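Local structure of putative bacterial transcription regulation protein (Staphylococcus aureus, 3LUR) at residues 33-36 / 37-41. The protein is probably a transcription regulator of the integron-associated effector-binding family, whose domain is expected to bind small effector molecules. Sequence-based numbering, arbitrary orientation.
With EDO (1,2-ethanediol), chain F.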
loop_
_atom_site.group_PDB
_atom_site.type_symbol
_atom_site.label_atom_id
_atom_site.label_comp_id
_atom_site.label_asym_id
_atom_site.label_seq_id
_atom_site.Cartn_x
_atom_site.Cartn_y
_atom_site.Cartn_z
ATOM N N GLY A 33 8.783 -8.123 8.199
ATOM C CA GLY A 33 9.642 -9.199 7.781
ATOM C C GLY A 33 9.607 -9.410 6.274
ATOM O O GLY A 33 10.617 -9.757 5.672
ATOM N N PHE A 34 8.431 -9.231 5.680
ATOM C CA PHE A 34 8.276 -9.371 4.245
ATOM C C PHE A 34 9.095 -8.300 3.536
ATOM O O PHE A 34 9.813 -8.606 2.571
ATOM C CB PHE A 34 6.780 -9.323 3.906
ATOM C CG PHE A 34 6.460 -9.383 2.444
ATOM C CD1 PHE A 34 7.254 -10.069 1.555
ATOM C CD2 PHE A 34 5.249 -8.857 1.988
ATOM C CE1 PHE A 34 6.914 -10.130 0.199
ATOM C CE2 PHE A 34 4.898 -8.928 0.666
ATOM C CZ PHE A 34 5.721 -9.570 -0.235
ATOM N N TRP A 35 9.020 -7.045 4.018
ATOM C CA TRP A 35 9.865 -5.990 3.473
ATOM C C TRP A 35 11.348 -6.332 3.655
ATOM O O TRP A 35 12.156 -6.139 2.740
ATOM C CB TRP A 35 9.586 -4.641 4.162
ATOM C CG TRP A 35 8.402 -3.948 3.675
ATOM C CD1 TRP A 35 7.175 -3.924 4.252
ATOM C CD2 TRP A 35 8.308 -3.140 2.501
ATOM N NE1 TRP A 35 6.324 -3.158 3.521
ATOM C CE2 TRP A 35 6.990 -2.647 2.446
ATOM C CE3 TRP A 35 9.205 -2.787 1.489
ATOM C CZ2 TRP A 35 6.541 -1.840 1.411
ATOM C CZ3 TRP A 35 8.763 -1.965 0.473
ATOM C CH2 TRP A 35 7.437 -1.513 0.438
ATOM N N GLN A 36 11.708 -6.837 4.840
ATOM C CA GLN A 36 13.107 -7.187 5.118
ATOM C C GLN A 36 13.615 -8.235 4.108
ATOM O O GLN A 36 14.716 -8.102 3.539
ATOM C CB GLN A 36 13.268 -7.713 6.557
ATOM C CG GLN A 36 14.695 -8.072 6.933
ATOM C CD GLN A 36 14.862 -8.504 8.399
ATOM O OE1 GLN A 36 13.895 -8.583 9.165
ATOM N NE2 GLN A 36 16.098 -8.797 8.781
ATOM N N ARG A 37 12.820 -9.271 3.894
ATOM C CA ARG A 37 13.182 -10.329 2.945
ATOM C C ARG A 37 13.312 -9.780 1.514
ATOM O O ARG A 37 14.278 -10.070 0.849
ATOM C CB ARG A 37 12.193 -11.503 3.029
ATOM C CG ARG A 37 12.360 -12.301 4.337
ATOM C CD ARG A 37 11.392 -13.450 4.515
ATOM N NE ARG A 37 10.073 -13.056 5.011
ATOM C CZ ARG A 37 8.975 -12.906 4.267
ATOM N NH1 ARG A 37 8.998 -13.081 2.946
ATOM N NH2 ARG A 37 7.825 -12.584 4.859
ATOM N N CYS A 38 12.348 -8.986 1.058
ATOM C CA CYS A 38 12.436 -8.376 -0.287
ATOM C C CYS A 38 13.694 -7.538 -0.435
ATOM O O CYS A 38 14.352 -7.597 -1.468
ATOM C CB CYS A 38 11.255 -7.506 -0.604
ATOM S SG CYS A 38 9.704 -8.422 -0.825
ATOM N N TYR A 39 14.008 -6.730 0.588
ATOM C CA TYR A 39 15.271 -5.999 0.578
ATOM C C TYR A 39 16.430 -6.978 0.482
ATOM O O TYR A 39 17.237 -6.888 -0.438
ATOM C CB TYR A 39 15.420 -5.100 1.819
ATOM C CG TYR A 39 14.801 -3.743 1.621
ATOM C CD1 TYR A 39 15.363 -2.837 0.747
ATOM C CD2 TYR A 39 13.654 -3.359 2.319
ATOM C CE1 TYR A 39 14.794 -1.568 0.549
ATOM C CE2 TYR A 39 13.089 -2.102 2.138
ATOM C CZ TYR A 39 13.654 -1.215 1.244
ATOM O OH TYR A 39 13.095 0.020 1.044
ATOM N N GLN A 40 16.476 -7.948 1.399
ATOM C CA GLN A 40 17.589 -8.906 1.465
ATOM C C GLN A 40 17.823 -9.664 0.159
ATOM O O GLN A 40 18.954 -9.973 -0.173
ATOM C CB GLN A 40 17.372 -9.918 2.598
ATOM C CG GLN A 40 17.449 -9.330 3.996
ATOM C CD GLN A 40 17.011 -10.316 5.077
ATOM O OE1 GLN A 40 16.197 -11.226 4.832
ATOM N NE2 GLN A 40 17.535 -10.133 6.284
ATOM N N GLU A 41 16.749 -9.940 -0.577
ATOM C CA GLU A 41 16.826 -10.724 -1.817
ATOM C C GLU A 41 17.109 -9.899 -3.052
ATOM O O GLU A 41 17.432 -10.449 -4.097
ATOM C CB GLU A 41 15.516 -11.482 -2.059
ATOM C CG GLU A 41 15.237 -12.549 -1.058
ATOM C CD GLU A 41 13.828 -13.096 -1.179
ATOM O OE1 GLU A 41 13.171 -12.875 -2.233
ATOM O OE2 GLU A 41 13.378 -13.744 -0.216
HETATM C C1 EDO F . 10.382 -12.138 -0.164
HETATM O O1 EDO F . 10.641 -13.377 0.526
HETATM C C2 EDO F . 9.819 -12.427 -1.544
HETATM O O2 EDO F . 10.631 -13.409 -2.186
#
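The side chain of R37 folds back along the helix over F34, bent at its third torsion (chi3 -81°), which lays one face of the guanidinium on the F34 backbone, with NH2 3.3 Å from F34 CA. Its plane lies 17° from that of the F34 ring, although the two side chains run at about a right angle. In the guanidinium plane NH1 donates to O1 of an ethanediol, probably from the crystallisation liquor, at 2.9 Å. E41, one turn on, takes both hydroxyls of this molecule, OE2 accepting from O1 and OE1 from O2, bridging arginine and carboxylate; its C1 sits at the edge of the F34 ring. The same ring meets C38, whose SG comes in obliquely, 3.4 Å from F34 CE1 and 45° off the ring normal, a sulfur-aromatic contact. Y39 crosses W35 obliquely, its CE2 4.0 Å from W35 CE3. In i to i+4 bonds, the carbonyls of G33, F34, W35 and Q36 accept from the amides of R37, C38, Y39 and Q40. Within the fold, F34 packs against strands 5-21 and 70-77, neighbours in the antiparallel six-stranded barrel, and E19 of strand 5-21 forms a salt bridge with R37 NH1. W35 reaches Y72, hydrogen-bonded through NE1, and the ring of Y138, while C38 and Y39 rest on I44, so this end of helix 24-41 packs on both the barrel and helix 43-50.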